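Local coordinates for SVS_variant_AS1 (PDB 6TJA), which probably cyclises geranylgeranyl diphosphate to the diterpene spiroviolene, as an engineered ancestral relative of the class I terpene cyclase spiroviolene synthase, at residues Arg214-Met219 / Leu274-Leu279; Leu268-Leu273 / Ser335-Ser340; Cys15-Ala20 / Gly297-Ile302. One frame throughout, in Å; residues are numbered along the deposited sequence.

Interaction 1: residues Arg214-Met219 / Leu274-Leu279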
# COMPACT_ATOMS: atom_id res chain seq x y z
N ARG A 214 -14.96 4.21 -3.88
CA ARG A 214 -14.10 3.14 -3.36
C ARG A 214 -14.86 1.81 -3.45
O ARG A 214 -14.28 0.79 -3.90
CB ARG A 214 -13.69 3.55 -1.95
CG ARG A 214 -12.56 2.72 -1.38
CD ARG A 214 -11.28 2.95 -2.17
NE ARG A 214 -10.67 1.67 -2.15
CZ ARG A 214 -10.10 1.07 -3.15
NH1 ARG A 214 -9.99 1.67 -4.32
NH2 ARG A 214 -9.59 -0.12 -2.93
N ALA A 215 -16.11 1.76 -3.00
CA ALA A 215 -16.91 0.51 -3.01
C ALA A 215 -17.19 0.07 -4.45
O ALA A 215 -17.12 -1.14 -4.72
CB ALA A 215 -18.17 0.67 -2.23
N LEU A 216 -17.46 0.99 -5.35
CA LEU A 216 -17.71 0.62 -6.78
C LEU A 216 -16.43 0.03 -7.34
O LEU A 216 -16.50 -0.91 -8.09
CB LEU A 216 -18.13 1.86 -7.59
CG LEU A 216 -19.57 2.31 -7.40
CD1 LEU A 216 -19.81 3.68 -8.04
CD2 LEU A 216 -20.55 1.28 -7.98
N THR A 217 -15.28 0.56 -6.93
CA THR A 217 -13.96 0.10 -7.43
C THR A 217 -13.71 -1.32 -6.90
O THR A 217 -13.35 -2.24 -7.70
CB THR A 217 -12.86 1.10 -7.07
OG1 THR A 217 -13.12 2.39 -7.64
CG2 THR A 217 -11.51 0.61 -7.56
N GLU A 218 -13.90 -1.52 -5.59
CA GLU A 218 -13.73 -2.85 -4.97
C GLU A 218 -14.68 -3.84 -5.66
O GLU A 218 -14.23 -4.95 -5.98
CB GLU A 218 -13.91 -2.72 -3.47
CG GLU A 218 -12.71 -2.11 -2.77
CD GLU A 218 -12.61 -2.48 -1.31
OE1 GLU A 218 -13.61 -3.03 -0.78
OE2 GLU A 218 -11.55 -2.21 -0.68
N MET A 219 -15.91 -3.44 -5.96
CA MET A 219 -16.91 -4.37 -6.53
C MET A 219 -16.45 -4.75 -7.93
O MET A 219 -16.52 -5.96 -8.29
CB MET A 219 -18.31 -3.76 -6.52
CG MET A 219 -18.88 -3.84 -5.11
SD MET A 219 -20.61 -3.56 -4.91
CE MET A 219 -20.60 -1.77 -4.80
N LEU A 274 -24.81 -7.09 -9.15
CA LEU A 274 -26.10 -6.38 -8.93
C LEU A 274 -25.92 -5.20 -7.96
O LEU A 274 -26.48 -4.12 -8.23
CB LEU A 274 -27.14 -7.35 -8.39
CG LEU A 274 -28.32 -7.63 -9.32
CD1 LEU A 274 -27.88 -7.93 -10.75
CD2 LEU A 274 -29.14 -8.78 -8.78
N ARG A 275 -25.21 -5.38 -6.86
CA ARG A 275 -24.97 -4.25 -5.96
C ARG A 275 -24.12 -3.20 -6.70
O ARG A 275 -24.44 -2.04 -6.60
CB ARG A 275 -24.37 -4.71 -4.64
CG ARG A 275 -24.04 -3.55 -3.72
CD ARG A 275 -25.21 -2.64 -3.43
NE ARG A 275 -24.77 -1.55 -2.57
CZ ARG A 275 -25.37 -0.38 -2.45
NH1 ARG A 275 -26.47 -0.11 -3.13
NH2 ARG A 275 -24.86 0.54 -1.67
N PHE A 276 -23.15 -3.61 -7.49
CA PHE A 276 -22.37 -2.66 -8.23
C PHE A 276 -23.25 -1.84 -9.19
O PHE A 276 -23.11 -0.68 -9.26
CB PHE A 276 -21.21 -3.34 -8.97
CG PHE A 276 -20.58 -2.49 -10.03
CD1 PHE A 276 -21.16 -2.37 -11.24
CD2 PHE A 276 -19.41 -1.84 -9.79
CE1 PHE A 276 -20.63 -1.57 -12.19
CE2 PHE A 276 -18.85 -1.06 -10.75
CZ PHE A 276 -19.47 -0.93 -11.95
N LEU A 277 -24.16 -2.47 -9.90
CA LEU A 277 -25.03 -1.79 -10.81
C LEU A 277 -25.95 -0.83 -10.08
O LEU A 277 -26.19 0.26 -10.53
CB LEU A 277 -25.82 -2.76 -11.66
CG LEU A 277 -25.02 -3.67 -12.55
CD1 LEU A 277 -25.83 -4.83 -13.00
CD2 LEU A 277 -24.37 -2.96 -13.69
N GLU A 278 -26.47 -1.28 -8.95
CA GLU A 278 -27.33 -0.47 -8.14
C GLU A 278 -26.60 0.75 -7.62
O GLU A 278 -27.04 1.84 -7.83
CB GLU A 278 -28.01 -1.30 -7.05
CG GLU A 278 -28.72 -0.49 -6.01
CD GLU A 278 -29.30 -1.31 -4.87
OE1 GLU A 278 -28.58 -1.93 -4.09
OE2 GLU A 278 -30.51 -1.32 -4.72
N LEU A 279 -25.44 0.59 -7.01
CA LEU A 279 -24.68 1.77 -6.50
C LEU A 279 -24.27 2.68 -7.67
O LEU A 279 -24.25 3.91 -7.53
CB LEU A 279 -23.48 1.28 -5.70
CG LEU A 279 -22.64 2.38 -5.05
CD1 LEU A 279 -23.51 3.37 -4.28
CD2 LEU A 279 -21.62 1.78 -4.12
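L216 and M219 pack against R275, F276 and L279 where helices 211-231 and 258-283 run side by side, two antiparallel members of the all-helical class I terpene synthase fold. The short segments approach to 9.6 Å between axes, with their N-to-C directions 148° apart, and no hydrogen bond joins them; the contact is almost wholly apolar and buried. M219 works through its sulfur and methyl. M219 SD settles against the aliphatic chain of R275, 3.6 Å from R275 CG, and also touches the backbone N of F276. A bend at the last torsion (chi3 -85°) turns the methyl toward L279, so that M219 CE lies 3.8 Å from L279 CD2. L216 makes most of its contact through one branch: its CD2 sits 3.5 Å from the carbonyl O of F276 and 3.7 Å from L279 CB. The F276 ring answers edge-on, with F276 CD2 3.5 Å from the carbonyl O of L216, which lies in the ring plane. A215 adds a methyl against L279.

Outside the two segments, W353 of the C-terminal loop touches M219, while R299 and I302 of helix 289-309 touch F276. W353 also accepts a bond from R275 NE through its carbonyl, and D356 forms a salt bridge with R275 NH2. E218, whose OE1 takes a bond from W353 NE1, also pairs with R112 of the second subunit. L279 CB lies over the centre of the R275 guanidinium, 4.1 Å above its plane. The remaining nitrogen, R275 NH1, reaches E278 OE1 at 2.9 Å, meeting that oxygen from 47° above its carboxylate plane.

Interaction 2: residues Leu268-Leu273 / Ser335-Ser340; sequences LRDRIL and SPSDSS
R271 reaches out from helix 258-283 to D338 and S340 in the loop 335-340, and most of its side chain meets something there. R271 CB starts beside the aspartate, 4.0 Å from D338 OD2. R271 CG passes the backbone of the loop, 3.5 Å from the carbonyl O of S340. The chain is extended as far as CD and then kinks (chi3 -51°), which brings the guanidinium round to the aspartate. R271 NE donates to D338 OD2 at 3.2 Å, and R271 NH2 reaches the same oxygen at 3.1 Å, on its syn lone pair. This is a side-on grip by two nitrogens on one atom, with the two planes turned 68° apart rather than lying flat together. Over the centre of the R271 guanidinium, on one face, sits S340 CB, 3.5 Å above the plane. The last nitrogen, NH1, goes on beyond the segment to bond to the carbonyl of S342. D338 OD1 accepts from the hydroxyl of S340, so both carboxylate oxygens are held.

The preceding residue, D270, takes two bonds from S337 on its OD2: from S337 OG at 2.7 Å, tilted out of the carboxylate plane, and from S337 N at 2.9 Å, nearly straight at 164°. Its other oxygen is held by R269, which in turn pairs with D227 on helix 211-231 and bonds to the carbonyl of Y14. A water bridges the carbonyls of R271 and S340. The loop after helix 289-309 is thus fastened along the outer side of helix 258-283, whose inner side, through L268, R269 and I272, packs on helix 211-231.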
# COMPACT_ATOMS: atom_id res chain seq x y z
N LEU A 268 -23.05 -15.80 -5.70
CA LEU A 268 -22.47 -14.73 -4.97
C LEU A 268 -21.80 -13.65 -5.84
O LEU A 268 -21.85 -12.52 -5.52
CB LEU A 268 -21.62 -15.23 -3.82
CG LEU A 268 -20.38 -16.01 -4.13
CD1 LEU A 268 -19.28 -15.08 -4.54
CD2 LEU A 268 -20.00 -16.83 -2.93
N ARG A 269 -21.25 -14.04 -6.96
CA ARG A 269 -20.56 -13.14 -7.93
C ARG A 269 -21.63 -12.24 -8.54
O ARG A 269 -21.44 -11.01 -8.60
CB ARG A 269 -19.76 -13.98 -8.94
CG ARG A 269 -19.11 -13.21 -10.08
CD ARG A 269 -20.10 -13.03 -11.20
NE ARG A 269 -19.56 -12.39 -12.40
CZ ARG A 269 -20.31 -11.81 -13.32
NH1 ARG A 269 -21.62 -11.77 -13.19
NH2 ARG A 269 -19.73 -11.25 -14.37
N ASP A 270 -22.75 -12.84 -8.93
CA ASP A 270 -23.91 -12.13 -9.52
C ASP A 270 -24.50 -11.16 -8.49
O ASP A 270 -24.84 -10.03 -8.85
CB ASP A 270 -24.92 -13.13 -10.04
CG ASP A 270 -24.55 -13.82 -11.34
OD1 ASP A 270 -23.48 -13.52 -11.91
OD2 ASP A 270 -25.32 -14.68 -11.76
N ARG A 271 -24.58 -11.56 -7.22
CA ARG A 271 -25.09 -10.66 -6.16
C ARG A 271 -24.19 -9.41 -6.11
O ARG A 271 -24.73 -8.30 -6.03
CB ARG A 271 -25.19 -11.44 -4.85
CG ARG A 271 -25.54 -10.55 -3.67
CD ARG A 271 -25.55 -11.20 -2.31
NE ARG A 271 -26.32 -12.43 -2.23
CZ ARG A 271 -26.98 -12.83 -1.15
NH1 ARG A 271 -27.08 -12.05 -0.10
NH2 ARG A 271 -27.60 -13.99 -1.13
N ILE A 272 -22.87 -9.57 -6.19
CA ILE A 272 -21.91 -8.44 -6.09
C ILE A 272 -22.07 -7.55 -7.34
O ILE A 272 -22.08 -6.32 -7.18
CB ILE A 272 -20.46 -8.93 -5.90
CG1 ILE A 272 -20.29 -9.69 -4.60
CG2 ILE A 272 -19.49 -7.76 -5.97
CD1 ILE A 272 -18.98 -10.45 -4.50
N LEU A 273 -22.23 -8.13 -8.53
CA LEU A 273 -22.42 -7.30 -9.75
C LEU A 273 -23.73 -6.51 -9.66
O LEU A 273 -23.72 -5.35 -10.01
CB LEU A 273 -22.39 -8.17 -11.01
CG LEU A 273 -22.48 -7.38 -12.31
CD1 LEU A 273 -21.45 -6.26 -12.34
CD2 LEU A 273 -22.28 -8.32 -13.47
N SER A 335 -30.21 -12.93 -17.18
CA SER A 335 -30.61 -12.66 -15.77
C SER A 335 -29.50 -13.07 -14.82
O SER A 335 -28.75 -14.00 -15.11
CB SER A 335 -31.88 -13.40 -15.40
OG SER A 335 -32.85 -13.31 -16.43
N PRO A 336 -29.39 -12.43 -13.62
CA PRO A 336 -28.51 -12.92 -12.56
C PRO A 336 -29.06 -14.22 -11.94
O PRO A 336 -30.23 -14.43 -11.98
CB PRO A 336 -28.50 -11.76 -11.54
CG PRO A 336 -29.87 -11.14 -11.72
CD PRO A 336 -30.13 -11.23 -13.21
N SER A 337 -28.19 -15.06 -11.39
CA SER A 337 -28.55 -16.37 -10.79
C SER A 337 -29.06 -16.15 -9.36
O SER A 337 -29.61 -17.06 -8.77
CB SER A 337 -27.38 -17.29 -10.84
OG SER A 337 -26.25 -16.68 -10.21
N ASP A 338 -28.88 -14.95 -8.82
CA ASP A 338 -29.30 -14.60 -7.45
C ASP A 338 -29.54 -13.09 -7.44
O ASP A 338 -28.64 -12.37 -7.92
CB ASP A 338 -28.23 -15.06 -6.44
CG ASP A 338 -28.51 -14.69 -4.99
OD1 ASP A 338 -29.68 -14.44 -4.67
OD2 ASP A 338 -27.55 -14.64 -4.19
N SER A 339 -30.65 -12.65 -6.91
CA SER A 339 -30.99 -11.26 -6.91
C SER A 339 -31.06 -10.61 -5.56
O SER A 339 -31.52 -9.53 -5.47
CB SER A 339 -32.33 -11.07 -7.58
OG SER A 339 -32.17 -10.94 -8.95
N SER A 340 -30.61 -11.27 -4.52
CA SER A 340 -30.67 -10.67 -3.20
C SER A 340 -29.91 -9.38 -3.14
O SER A 340 -28.83 -9.29 -3.59
CB SER A 340 -30.14 -11.59 -2.16
OG SER A 340 -30.72 -12.83 -2.31
O HOH W 1 -26.04 -16.00 -14.34
O HOH W 2 -26.92 -7.25 -4.13

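Interaction 3: residues Cys15-Ala20 / Gly297-Ile302; sequences CPLESA and GLRHGI
The guanidinium of R299 and the carboxylate of E18 lie nearly coplanar, their planes 21° apart, and meet edge to edge. R299 NE donates to E18 OE1 at 2.9 Å and R299 NH2 to E18 OE2 at 3.1 Å; both bonds are close to straight, lie in the guanidinium plane and use syn lone pairs. This bidentate, side-on salt bridge, one nitrogen to each oxygen, fixes the rotation of both groups. Over one face of the R299 guanidinium, offset toward its rim, L17 CD1 sits 4.0 Å above the plane. The H300 ring is the other flat group. H300 ND1 donates to the carbonyl O of E18 at 3.1 Å, approaching from 53° out of the carbonyl plane. Beside that bond, H300 CE1 touches two aliphatic carbons, E18 CB at 3.6 Å and A20 CB at 3.8 Å. E18 is thus gripped at its carboxylate by one helix residue and at its backbone by the next. A bend at chi2 (73°) brings the carboxylate to R299.

The apolar half of the contact belongs to L17. Its CD2 rests 3.5 Å from the backbone O of R299 and 3.7 Å from I302 CB, while C15 SG comes up to the CG2 methyl of I302. P16, between C15 and L17, is the centre of an inverse gamma turn. Putting a methionine at R299 would probably leave the E18 carboxylate without its charged mate and free to swing away from the helix.

The N-terminal segment before helix 25-38 is therefore laid across helix 289-309, with the C15 carbonyl also bonded to R303 and S19 to E307. L17 reaches on to L277 of helix 258-283, and I302 touches A220 and V223 of helix 211-231.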
# COMPACT_ATOMS: atom_id res chain seq x y z
N CYS A 15 -23.37 -10.40 -17.54
CA CYS A 15 -22.54 -9.18 -17.70
C CYS A 15 -23.19 -8.20 -18.67
O CYS A 15 -22.66 -7.97 -19.76
CB CYS A 15 -21.14 -9.50 -18.19
SG CYS A 15 -19.97 -8.17 -17.78
N PRO A 16 -24.26 -7.57 -18.24
CA PRO A 16 -24.94 -6.61 -19.08
C PRO A 16 -24.25 -5.26 -19.03
O PRO A 16 -24.84 -4.34 -18.60
CB PRO A 16 -26.32 -6.55 -18.46
CG PRO A 16 -26.08 -6.83 -17.04
CD PRO A 16 -24.97 -7.80 -16.97
N LEU A 17 -23.03 -5.20 -19.48
CA LEU A 17 -22.24 -4.01 -19.48
C LEU A 17 -21.69 -3.72 -20.88
O LEU A 17 -21.63 -4.56 -21.71
CB LEU A 17 -21.11 -4.15 -18.48
CG LEU A 17 -21.20 -3.69 -17.03
CD1 LEU A 17 -22.53 -3.91 -16.41
CD2 LEU A 17 -20.16 -4.34 -16.16
N GLU A 18 -21.29 -2.50 -21.09
CA GLU A 18 -20.76 -2.04 -22.35
C GLU A 18 -19.47 -2.70 -22.81
O GLU A 18 -18.47 -2.60 -22.18
CB GLU A 18 -20.56 -0.53 -22.28
CG GLU A 18 -21.77 0.27 -21.92
CD GLU A 18 -22.17 0.16 -20.47
OE1 GLU A 18 -21.36 0.28 -19.60
OE2 GLU A 18 -23.34 -0.03 -20.22
N SER A 19 -19.54 -3.38 -23.92
CA SER A 19 -18.35 -4.04 -24.50
C SER A 19 -17.80 -3.12 -25.59
O SER A 19 -18.52 -2.84 -26.53
CB SER A 19 -18.67 -5.40 -25.02
OG SER A 19 -17.55 -5.88 -25.73
N ALA A 20 -16.56 -2.67 -25.47
CA ALA A 20 -15.93 -1.84 -26.52
C ALA A 20 -14.42 -2.01 -26.47
O ALA A 20 -13.88 -2.32 -25.37
CB ALA A 20 -16.32 -0.38 -26.36
N GLY A 297 -15.07 3.35 -17.17
CA GLY A 297 -13.90 2.45 -17.19
C GLY A 297 -14.13 1.20 -16.34
O GLY A 297 -13.83 0.08 -16.80
N LEU A 298 -14.62 1.37 -15.11
CA LEU A 298 -14.94 0.20 -14.25
C LEU A 298 -15.88 -0.73 -15.03
O LEU A 298 -15.63 -1.95 -15.07
CB LEU A 298 -15.58 0.66 -12.95
CG LEU A 298 -14.76 1.56 -12.03
CD1 LEU A 298 -15.61 1.94 -10.82
CD2 LEU A 298 -13.46 0.88 -11.56
N ARG A 299 -16.93 -0.17 -15.65
CA ARG A 299 -17.93 -0.97 -16.38
C ARG A 299 -17.24 -1.67 -17.55
O ARG A 299 -17.39 -2.91 -17.66
CB ARG A 299 -19.10 -0.08 -16.81
CG ARG A 299 -19.91 0.49 -15.65
CD ARG A 299 -20.93 1.51 -16.11
NE ARG A 299 -21.97 0.84 -16.87
CZ ARG A 299 -23.14 0.41 -16.39
NH1 ARG A 299 -23.45 0.55 -15.12
NH2 ARG A 299 -23.98 -0.21 -17.20
N HIS A 300 -16.48 -0.92 -18.37
CA HIS A 300 -15.74 -1.44 -19.55
C HIS A 300 -14.77 -2.53 -19.09
O HIS A 300 -14.62 -3.51 -19.83
CB HIS A 300 -14.96 -0.31 -20.26
CG HIS A 300 -15.79 0.49 -21.21
ND1 HIS A 300 -16.67 -0.11 -22.09
CD2 HIS A 300 -15.83 1.81 -21.47
CE1 HIS A 300 -17.22 0.81 -22.86
NE2 HIS A 300 -16.75 2.00 -22.48
N GLY A 301 -14.09 -2.30 -17.97
CA GLY A 301 -13.14 -3.25 -17.34
C GLY A 301 -13.81 -4.56 -16.96
O GLY A 301 -13.30 -5.56 -17.37
N ILE A 302 -14.92 -4.54 -16.20
CA ILE A 302 -15.63 -5.76 -15.75
C ILE A 302 -15.97 -6.60 -16.99
O ILE A 302 -15.57 -7.76 -17.05
CB ILE A 302 -16.90 -5.45 -14.94
CG1 ILE A 302 -16.59 -4.75 -13.61
CG2 ILE A 302 -17.73 -6.70 -14.72
CD1 ILE A 302 -17.81 -4.18 -12.93

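In the fold
Interactions 1 and 2 share helix 258-283, on successive turns with centres about 12 Å apart, and interaction 3, on the next helix, packs against it. L274 CD2 lies 3.8 Å from P336 CG, so the loop of interaction 2 also touches L274, at the start of segment 274-279. Interaction 3, its centre about 13 Å from that of interaction 1, joins it through apolar contacts, F276 CZ to I302 CD1 at 3.8 Å and L277 CD2 to L17 CD1 at 3.4 Å. The N-terminal segment 15-20 and the late loop 335-340 are thereby both packed near helix 258-283. None of the three contacts includes a metal or substrate; a PEG molecule, probably from the crystallisation liquor, lies about 5 Å from the H300 side chain.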